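Local coordinates for YokD protein (Bacillus subtilis, PDB 2NYG), which probably transfers an acetyl group from acetyl-coenzyme A to an amine, as in the aminoglycoside 3-N-acetyltransferases, and may contribute to antibiotic resistance, at residues 153-165 with 180-192. Numbering follows the deposited sequence.
With COA (coenzyme A), chain G.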
ATOM      1  N   PHE A 153       0.166   0.443 -26.783  1.00 58.13           N
ATOM      2  CA  PHE A 153       0.665  -0.914 -26.639  1.00 59.37           C
ATOM      3  C   PHE A 153       1.313  -1.018 -25.273  1.00 59.51           C
ATOM      4  O   PHE A 153       0.732  -1.576 -24.353  1.00 60.30           O
ATOM      5  CB  PHE A 153       1.635  -1.219 -27.781  1.00 61.04           C
ATOM      6  CG  PHE A 153       0.984  -1.153 -29.139  1.00 62.48           C
ATOM      7  CD1 PHE A 153       1.558  -0.423 -30.178  1.00 64.34           C
ATOM      8  CD2 PHE A 153      -0.243  -1.789 -29.361  1.00 62.90           C
ATOM      9  CE1 PHE A 153       0.911  -0.324 -31.421  1.00 65.17           C
ATOM     10  CE2 PHE A 153      -0.894  -1.698 -30.587  1.00 62.70           C
ATOM     11  CZ  PHE A 153      -0.320  -0.964 -31.618  1.00 64.24           C
ATOM     12  N   GLY A 154       2.502  -0.454 -25.130  1.00 59.35           N
ATOM     13  CA  GLY A 154       3.178  -0.469 -23.841  1.00 58.73           C
ATOM     14  C   GLY A 154       2.978  -1.685 -22.946  1.00 57.04           C
ATOM     15  O   GLY A 154       2.488  -1.592 -21.828  1.00 56.38           O
ATOM     16  N   LEU A 155       3.373  -2.834 -23.467  1.00 55.10           N
ATOM     17  CA  LEU A 155       3.309  -4.112 -22.783  1.00 51.77           C
ATOM     18  C   LEU A 155       3.920  -4.980 -23.874  1.00 49.47           C
ATOM     19  O   LEU A 155       4.128  -6.184 -23.735  1.00 48.05           O
ATOM     20  CB  LEU A 155       1.861  -4.493 -22.460  1.00 51.45           C
ATOM     21  CG  LEU A 155       1.693  -5.638 -21.448  1.00 53.01           C
ATOM     22  CD1 LEU A 155       2.802  -5.582 -20.391  1.00 52.91           C
ATOM     23  CD2 LEU A 155       0.328  -5.555 -20.783  1.00 51.22           C
ATOM     24  N   GLY A 156       4.222  -4.297 -24.972  1.00 48.03           N
ATOM     25  CA  GLY A 156       4.850  -4.911 -26.115  1.00 47.63           C
ATOM     26  C   GLY A 156       6.234  -4.306 -26.242  1.00 47.16           C
ATOM     27  O   GLY A 156       6.872  -3.998 -25.233  1.00 45.10           O
ATOM     28  N   GLU A 157       6.704  -4.147 -27.477  1.00 48.22           N
ATOM     29  CA  GLU A 157       8.015  -3.561 -27.733  1.00 48.44           C
ATOM     30  C   GLU A 157       7.951  -2.164 -27.134  1.00 49.32           C
ATOM     31  O   GLU A 157       6.886  -1.537 -27.125  1.00 50.20           O
ATOM     32  CB  GLU A 157       8.268  -3.447 -29.238  1.00 48.31           C
ATOM     33  CG  GLU A 157       7.818  -4.644 -30.061  1.00 49.12           C
ATOM     34  CD  GLU A 157       8.608  -5.901 -29.759  1.00 51.60           C
ATOM     35  OE1 GLU A 157       9.635  -5.806 -29.061  1.00 54.63           O
ATOM     36  OE2 GLU A 157       8.214  -6.988 -30.232  1.00 52.01           O
ATOM     37  N   GLN A 158       9.078  -1.688 -26.626  1.00 48.40           N
ATOM     38  CA  GLN A 158       9.161  -0.361 -26.027  1.00 47.87           C
ATOM     39  C   GLN A 158       8.771  -0.295 -24.562  1.00 45.57           C
ATOM     40  O   GLN A 158       9.202   0.607 -23.850  1.00 45.48           O
ATOM     41  CB  GLN A 158       8.321   0.639 -26.810  1.00 49.87           C
ATOM     42  CG  GLN A 158       8.802   0.877 -28.224  1.00 53.67           C
ATOM     43  CD  GLN A 158       8.191   2.133 -28.806  1.00 57.44           C
ATOM     44  OE1 GLN A 158       6.965   2.262 -28.874  1.00 58.62           O
ATOM     45  NE2 GLN A 158       9.041   3.076 -29.214  1.00 57.96           N
ATOM     46  N   SER A 159       7.947  -1.229 -24.111  1.00 42.30           N
ATOM     47  CA  SER A 159       7.557  -1.251 -22.713  1.00 39.49           C
ATOM     48  C   SER A 159       8.692  -1.952 -21.957  1.00 38.73           C
ATOM     49  O   SER A 159       9.643  -2.461 -22.562  1.00 38.37           O
ATOM     50  CB  SER A 159       6.259  -2.032 -22.535  1.00 39.60           C
ATOM     51  OG  SER A 159       6.493  -3.425 -22.601  1.00 36.99           O
ATOM     52  N   PRO A 160       8.611  -1.991 -20.621  1.00 38.34           N
ATOM     53  CA  PRO A 160       9.685  -2.651 -19.874  1.00 37.51           C
ATOM     54  C   PRO A 160       9.934  -4.109 -20.240  1.00 38.14           C
ATOM     55  O   PRO A 160      11.031  -4.632 -20.007  1.00 38.74           O
ATOM     56  CB  PRO A 160       9.255  -2.469 -18.429  1.00 37.31           C
ATOM     57  CG  PRO A 160       8.579  -1.132 -18.478  1.00 38.61           C
ATOM     58  CD  PRO A 160       7.721  -1.249 -19.712  1.00 36.17           C
ATOM     59  N   LEU A 161       8.925  -4.774 -20.802  1.00 36.86           N
ATOM     60  CA  LEU A 161       9.082  -6.166 -21.201  1.00 35.69           C
ATOM     61  C   LEU A 161      10.078  -6.199 -22.335  1.00 35.11           C
ATOM     62  O   LEU A 161      10.739  -7.209 -22.573  1.00 36.12           O
ATOM     63  CB  LEU A 161       7.765  -6.766 -21.667  1.00 35.94           C
ATOM     64  CG  LEU A 161       6.692  -6.938 -20.602  1.00 36.47           C
ATOM     65  CD1 LEU A 161       5.547  -7.739 -21.159  1.00 37.50           C
ATOM     66  CD2 LEU A 161       7.276  -7.644 -19.412  1.00 36.54           C
ATOM     67  N   GLY A 162      10.177  -5.083 -23.045  1.00 34.86           N
ATOM     68  CA  GLY A 162      11.116  -5.000 -24.141  1.00 36.57           C
ATOM     69  C   GLY A 162      12.542  -4.943 -23.632  1.00 37.92           C
ATOM     70  O   GLY A 162      13.477  -5.314 -24.332  1.00 38.28           O
ATOM     71  N   LYS A 163      12.707  -4.482 -22.399  1.00 38.37           N
ATOM     72  CA  LYS A 163      14.022  -4.367 -21.803  1.00 39.61           C
ATOM     73  C   LYS A 163      14.355  -5.621 -21.006  1.00 39.12           C
ATOM     74  O   LYS A 163      15.522  -5.934 -20.784  1.00 41.17           O
ATOM     75  CB  LYS A 163      14.073  -3.160 -20.877  1.00 41.16           C
ATOM     76  CG  LYS A 163      13.250  -1.978 -21.335  1.00 42.23           C
ATOM     77  CD  LYS A 163      13.966  -1.124 -22.360  1.00 44.07           C
ATOM     78  CE  LYS A 163      13.130   0.113 -22.632  1.00 45.47           C
ATOM     79  NZ  LYS A 163      13.787   1.064 -23.551  1.00 47.65           N
ATOM     80  N   LEU A 164      13.341  -6.343 -20.557  1.00 37.26           N
ATOM     81  CA  LEU A 164      13.611  -7.552 -19.804  1.00 37.28           C
ATOM     82  C   LEU A 164      13.889  -8.697 -20.772  1.00 37.64           C
ATOM     83  O   LEU A 164      14.468  -9.719 -20.398  1.00 38.13           O
ATOM     84  CB  LEU A 164      12.422  -7.906 -18.905  1.00 38.91           C
ATOM     85  CG  LEU A 164      11.945  -6.916 -17.833  1.00 41.26           C
ATOM     86  CD1 LEU A 164      10.980  -7.620 -16.879  1.00 40.88           C
ATOM     87  CD2 LEU A 164      13.120  -6.406 -17.043  1.00 41.12           C
ATOM     88  N   TYR A 165      13.478  -8.527 -22.024  1.00 38.16           N
ATOM     89  CA  TYR A 165      13.691  -9.569 -23.010  1.00 38.64           C
ATOM     90  C   TYR A 165      15.108  -9.562 -23.572  1.00 41.30           C
ATOM     91  O   TYR A 165      15.706 -10.629 -23.749  1.00 39.59           O
ATOM     92  CB  TYR A 165      12.687  -9.446 -24.157  1.00 36.60           C
ATOM     93  CG  TYR A 165      12.924 -10.457 -25.263  1.00 34.35           C
ATOM     94  CD1 TYR A 165      12.520 -11.795 -25.124  1.00 33.15           C
ATOM     95  CD2 TYR A 165      13.592 -10.089 -26.433  1.00 30.12           C
ATOM     96  CE1 TYR A 165      12.782 -12.728 -26.120  1.00 31.50           C
ATOM     97  CE2 TYR A 165      13.853 -11.016 -27.428  1.00 29.30           C
ATOM     98  CZ  TYR A 165      13.451 -12.327 -27.268  1.00 32.09           C
ATOM     99  OH  TYR A 165      13.747 -13.233 -28.246  1.00 31.04           O
ATOM    100  N   SER A 180      -0.297 -15.613 -14.203  1.00 40.78           N
ATOM    101  CA  SER A 180       0.160 -14.296 -13.749  1.00 40.53           C
ATOM    102  C   SER A 180       1.433 -13.838 -14.417  1.00 39.35           C
ATOM    103  O   SER A 180       1.895 -12.753 -14.129  1.00 38.09           O
ATOM    104  CB  SER A 180       0.444 -14.296 -12.246  1.00 42.04           C
ATOM    105  OG  SER A 180      -0.670 -14.711 -11.476  1.00 48.63           O
ATOM    106  N   SER A 181       2.020 -14.666 -15.278  1.00 38.89           N
ATOM    107  CA  SER A 181       3.277 -14.312 -15.947  1.00 39.87           C
ATOM    108  C   SER A 181       3.162 -13.221 -16.978  1.00 38.61           C
ATOM    109  O   SER A 181       3.163 -13.489 -18.170  1.00 39.56           O
ATOM    110  CB  SER A 181       3.909 -15.519 -16.630  1.00 41.46           C
ATOM    111  OG  SER A 181       4.763 -16.200 -15.744  1.00 48.62           O
ATOM    112  N   THR A 182       3.104 -11.983 -16.517  1.00 35.17           N
ATOM    113  CA  THR A 182       2.988 -10.850 -17.406  1.00 34.34           C
ATOM    114  C   THR A 182       3.903 -10.888 -18.634  1.00 32.97           C
ATOM    115  O   THR A 182       3.541 -10.355 -19.675  1.00 31.85           O
ATOM    116  CB  THR A 182       3.240  -9.548 -16.633  1.00 33.88           C
ATOM    117  OG1 THR A 182       2.261  -9.424 -15.603  1.00 35.06           O
ATOM    118  CG2 THR A 182       3.121  -8.354 -17.545  1.00 34.47           C
ATOM    119  N   CYS A 183       5.073 -11.512 -18.529  1.00 32.52           N
ATOM    120  CA  CYS A 183       5.990 -11.534 -19.662  1.00 33.72           C
ATOM    121  C   CYS A 183       5.372 -12.096 -20.946  1.00 33.87           C
ATOM    122  O   CYS A 183       5.711 -11.649 -22.046  1.00 35.10           O
ATOM    123  CB  CYS A 183       7.261 -12.312 -19.316  1.00 33.66           C
ATOM    124  SG  CYS A 183       6.993 -14.053 -19.004  1.00 42.61           S
ATOM    125  N   PHE A 184       4.471 -13.066 -20.816  1.00 33.04           N
ATOM    126  CA  PHE A 184       3.827 -13.654 -21.986  1.00 33.26           C
ATOM    127  C   PHE A 184       3.116 -12.640 -22.883  1.00 34.57           C
ATOM    128  O   PHE A 184       3.120 -12.788 -24.107  1.00 34.24           O
ATOM    129  CB  PHE A 184       2.849 -14.739 -21.551  1.00 32.10           C
ATOM    130  CG  PHE A 184       3.520 -15.984 -21.064  1.00 32.32           C
ATOM    131  CD1 PHE A 184       2.888 -16.823 -20.159  1.00 32.12           C
ATOM    132  CD2 PHE A 184       4.800 -16.313 -21.504  1.00 31.70           C
ATOM    133  CE1 PHE A 184       3.523 -17.971 -19.699  1.00 31.31           C
ATOM    134  CE2 PHE A 184       5.440 -17.454 -21.050  1.00 29.72           C
ATOM    135  CZ  PHE A 184       4.802 -18.284 -20.147  1.00 31.05           C
ATOM    136  N   HIS A 185       2.508 -11.620 -22.277  1.00 33.51           N
ATOM    137  CA  HIS A 185       1.821 -10.603 -23.051  1.00 34.66           C
ATOM    138  C   HIS A 185       2.727 -10.121 -24.173  1.00 35.87           C
ATOM    139  O   HIS A 185       2.255  -9.853 -25.269  1.00 36.97           O
ATOM    140  CB  HIS A 185       1.442  -9.391 -22.190  1.00 37.49           C
ATOM    141  CG  HIS A 185       0.250  -9.599 -21.303  1.00 38.24           C
ATOM    142  ND1 HIS A 185      -1.006  -9.877 -21.792  1.00 38.84           N
ATOM    143  CD2 HIS A 185       0.118  -9.507 -19.957  1.00 38.74           C
ATOM    144  CE1 HIS A 185      -1.862  -9.945 -20.787  1.00 39.41           C
ATOM    145  NE2 HIS A 185      -1.205  -9.724 -19.663  1.00 40.05           N
ATOM    146  N   LEU A 186       4.024  -9.997 -23.902  1.00 35.08           N
ATOM    147  CA  LEU A 186       4.955  -9.528 -24.923  1.00 36.24           C
ATOM    148  C   LEU A 186       4.886 -10.361 -26.212  1.00 37.40           C
ATOM    149  O   LEU A 186       4.923  -9.806 -27.315  1.00 38.42           O
ATOM    150  CB  LEU A 186       6.385  -9.520 -24.384  1.00 36.65           C
ATOM    151  CG  LEU A 186       7.519  -9.127 -25.346  1.00 38.47           C
ATOM    152  CD1 LEU A 186       7.364  -7.694 -25.865  1.00 35.30           C
ATOM    153  CD2 LEU A 186       8.834  -9.291 -24.611  1.00 39.61           C
ATOM    154  N   ALA A 187       4.792 -11.684 -26.080  1.00 37.63           N
ATOM    155  CA  ALA A 187       4.697 -12.553 -27.248  1.00 36.74           C
ATOM    156  C   ALA A 187       3.476 -12.179 -28.109  1.00 36.59           C
ATOM    157  O   ALA A 187       3.526 -12.264 -29.340  1.00 36.83           O
ATOM    158  CB  ALA A 187       4.613 -13.997 -26.808  1.00 35.34           C
ATOM    159  N   GLU A 188       2.391 -11.751 -27.468  1.00 34.95           N
ATOM    160  CA  GLU A 188       1.187 -11.364 -28.198  1.00 34.73           C
ATOM    161  C   GLU A 188       1.409 -10.215 -29.175  1.00 35.42           C
ATOM    162  O   GLU A 188       0.533  -9.921 -29.981  1.00 38.41           O
ATOM    163  CB  GLU A 188       0.044 -11.022 -27.227  1.00 34.39           C
ATOM    164  CG  GLU A 188      -0.537 -12.252 -26.535  1.00 34.44           C
ATOM    165  CD  GLU A 188      -1.583 -11.938 -25.485  1.00 36.31           C
ATOM    166  OE1 GLU A 188      -1.256 -11.241 -24.499  1.00 35.23           O
ATOM    167  OE2 GLU A 188      -2.732 -12.401 -25.635  1.00 35.91           O
ATOM    168  N   TYR A 189       2.570  -9.568 -29.117  1.00 35.66           N
ATOM    169  CA  TYR A 189       2.876  -8.484 -30.053  1.00 36.07           C
ATOM    170  C   TYR A 189       3.855  -8.972 -31.141  1.00 35.54           C
ATOM    171  O   TYR A 189       4.330  -8.191 -31.972  1.00 35.58           O
ATOM    172  CB  TYR A 189       3.501  -7.288 -29.330  1.00 38.40           C
ATOM    173  CG  TYR A 189       2.636  -6.612 -28.283  1.00 41.18           C
ATOM    174  CD1 TYR A 189       2.496  -7.160 -27.005  1.00 41.83           C
ATOM    175  CD2 TYR A 189       2.012  -5.389 -28.546  1.00 41.81           C
ATOM    176  CE1 TYR A 189       1.768  -6.509 -26.016  1.00 40.46           C
ATOM    177  CE2 TYR A 189       1.279  -4.726 -27.557  1.00 42.31           C
ATOM    178  CZ  TYR A 189       1.166  -5.297 -26.293  1.00 42.38           C
ATOM    179  OH  TYR A 189       0.472  -4.660 -25.290  1.00 41.07           O
ATOM    180  N   ARG A 190       4.142 -10.270 -31.133  1.00 33.56           N
ATOM    181  CA  ARG A 190       5.060 -10.868 -32.093  1.00 33.52           C
ATOM    182  C   ARG A 190       4.397 -11.989 -32.901  1.00 33.33           C
ATOM    183  O   ARG A 190       5.086 -12.810 -33.506  1.00 32.35           O
ATOM    184  CB  ARG A 190       6.284 -11.401 -31.339  1.00 33.48           C
ATOM    185  CG  ARG A 190       6.961 -10.320 -30.509  1.00 35.55           C
ATOM    186  CD  ARG A 190       8.117 -10.802 -29.640  1.00 34.49           C
ATOM    187  NE  ARG A 190       8.907  -9.661 -29.177  1.00 34.88           N
ATOM    188  CZ  ARG A 190       9.954  -9.727 -28.359  1.00 36.39           C
ATOM    189  NH1 ARG A 190      10.362 -10.894 -27.882  1.00 37.18           N
ATOM    190  NH2 ARG A 190      10.603  -8.619 -28.030  1.00 34.12           N
ATOM    191  N   ILE A 191       3.063 -12.010 -32.917  1.00 32.04           N
ATOM    192  CA  ILE A 191       2.306 -13.035 -33.638  1.00 31.09           C
ATOM    193  C   ILE A 191       1.314 -12.467 -34.655  1.00 32.73           C
ATOM    194  O   ILE A 191       0.912 -11.310 -34.559  1.00 36.93           O
ATOM    195  CB  ILE A 191       1.541 -13.954 -32.666  1.00 29.60           C
ATOM    196  CG1 ILE A 191       0.490 -13.162 -31.889  1.00 25.91           C
ATOM    197  CG2 ILE A 191       2.531 -14.644 -31.744  1.00 29.34           C
ATOM    198  CD1 ILE A 191      -0.622 -14.018 -31.310  1.00 23.54           C
ATOM    199  N   PRO A 192       0.909 -13.280 -35.647  1.00 32.05           N
ATOM    200  CA  PRO A 192      -0.032 -12.896 -36.713  1.00 32.28           C
ATOM    201  C   PRO A 192      -1.390 -12.396 -36.232  1.00 32.58           C
ATOM    202  O   PRO A 192      -1.946 -11.432 -36.765  1.00 33.92           O
ATOM    203  CB  PRO A 192      -0.150 -14.170 -37.542  1.00 30.82           C
ATOM    204  CG  PRO A 192       1.202 -14.781 -37.376  1.00 30.38           C
ATOM    205  CD  PRO A 192       1.454 -14.623 -35.902  1.00 31.56           C
TER
HETATM  206  N1A COA G 301       2.462 -13.721   6.230  1.00 54.22           N
HETATM  207  C2A COA G 301       1.632 -14.365   5.303  1.00 51.57           C
HETATM  208  N3A COA G 301       0.463 -13.746   4.910  1.00 50.57           N
HETATM  209  C4A COA G 301       0.112 -12.515   5.421  1.00 51.38           C
HETATM  210  C5A COA G 301       0.918 -11.829   6.349  1.00 53.01           C
HETATM  211  C6A COA G 301       2.109 -12.450   6.763  1.00 53.88           C
HETATM  212  N6A COA G 301       2.911 -11.858   7.638  1.00 53.62           N
HETATM  213  N7A COA G 301       0.309 -10.647   6.660  1.00 52.73           N
HETATM  214  C8A COA G 301      -0.853 -10.581   5.946  1.00 52.16           C
HETATM  215  N9A COA G 301      -0.969 -11.756   5.174  1.00 52.08           N
HETATM  216  C1B COA G 301      -2.040 -12.185   4.243  1.00 53.43           C
HETATM  217  C2B COA G 301      -3.419 -11.473   4.358  1.00 55.92           C
HETATM  218  O2B COA G 301      -4.183 -11.833   5.528  1.00 52.43           O
HETATM  219  C3B COA G 301      -4.098 -11.886   3.064  1.00 57.72           C
HETATM  220  O3B COA G 301      -4.712 -13.171   3.387  1.00 64.29           O
HETATM  221  P3B COA G 301      -6.266 -13.576   3.087  1.00 68.04           P
HETATM  222  O7A COA G 301      -6.992 -12.417   2.359  1.00 68.68           O
HETATM  223  O8A COA G 301      -7.001 -13.779   4.391  1.00 68.49           O
HETATM  224  O9A COA G 301      -6.277 -14.851   2.281  1.00 66.83           O
HETATM  225  C4B COA G 301      -2.937 -12.002   2.039  1.00 55.95           C
HETATM  226  O4B COA G 301      -1.741 -12.159   2.836  1.00 55.01           O
HETATM  227  C5B COA G 301      -2.762 -10.754   1.109  1.00 51.41           C
HETATM  228  O5B COA G 301      -1.637 -11.055   0.231  1.00 48.30           O
HETATM  229  P1A COA G 301      -1.758 -10.802  -1.331  1.00 44.27           P
HETATM  230  O1A COA G 301      -0.506 -11.209  -2.038  1.00 46.02           O
HETATM  231  O2A COA G 301      -2.090  -9.328  -1.603  1.00 46.50           O
HETATM  232  O3A COA G 301      -2.993 -11.662  -1.698  1.00 48.96           O
HETATM  233  P2A COA G 301      -3.030 -13.257  -1.875  1.00 50.55           P
HETATM  234  O4A COA G 301      -4.010 -13.803  -0.899  1.00 52.13           O
HETATM  235  O5A COA G 301      -1.674 -13.928  -1.674  1.00 51.41           O
HETATM  236  O6A COA G 301      -3.497 -13.306  -3.434  1.00 53.90           O
HETATM  237  CBP COA G 301      -2.573 -12.730  -5.724  1.00 54.49           C
HETATM  238  CCP COA G 301      -2.585 -13.667  -4.479  1.00 55.10           C
HETATM  239  CDP COA G 301      -3.921 -11.981  -5.860  1.00 51.86           C
HETATM  240  CEP COA G 301      -1.381 -11.765  -5.536  1.00 54.17           C
HETATM  241  CAP COA G 301      -2.505 -13.625  -7.008  1.00 53.93           C
HETATM  242  OAP COA G 301      -2.542 -15.003  -6.573  1.00 54.11           O
HETATM  243  C9P COA G 301      -1.249 -13.427  -7.893  1.00 54.29           C
HETATM  244  O9P COA G 301      -0.470 -14.533  -8.054  1.00 60.05           O
HETATM  245  N8P COA G 301      -0.857 -12.269  -8.486  1.00 53.64           N
HETATM  246  C7P COA G 301       0.457 -12.138  -9.155  1.00 50.86           C
HETATM  247  C6P COA G 301       1.268 -10.863  -8.885  1.00 53.75           C
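Gly156 CA sits over the centre of one face of the Tyr189 ring, 3.3 Å from its centroid, a CH-pi contact and a worked example of main chain packing directly on an aromatic face. Around this point the packing is close: the chi1 of Leu186 (177°) swings CG away from the backbone N, and its two methyls divide, CD1 against Gly156 and CD2 against Leu161 O and Tyr165 CB, while Leu161 CD1 lies 3.8 Å from Leu186 CB. Leu155 extends the apolar layer, placing CD2 over one face of the His185 ring. Tyr189 OH hydrogen-bonds to Glu216.

Toward solvent, exposed Glu157 is gripped side-on by the extended, partly exposed Arg190: NE reaches OE2 at 3.0 Å and NH2 reaches OE1 at 3.1 Å, both nearly straight, with the two flat groups almost coplanar. Leu186 CG, over one guanidinium face, links the two parts. Arg190 NH1 points onto the face of Tyr165, a cation-pi contact whose planes stand 78° apart; Asp257 holds Tyr165 OH.

The short axes of helix 160-165 and the weakly bonded helix 183-187 cross at -95°, with Phe135 of strand 135-139 against Leu155, Leu161 and Thr182, and helix 252-268 against Leu164, Phe184 and Arg190.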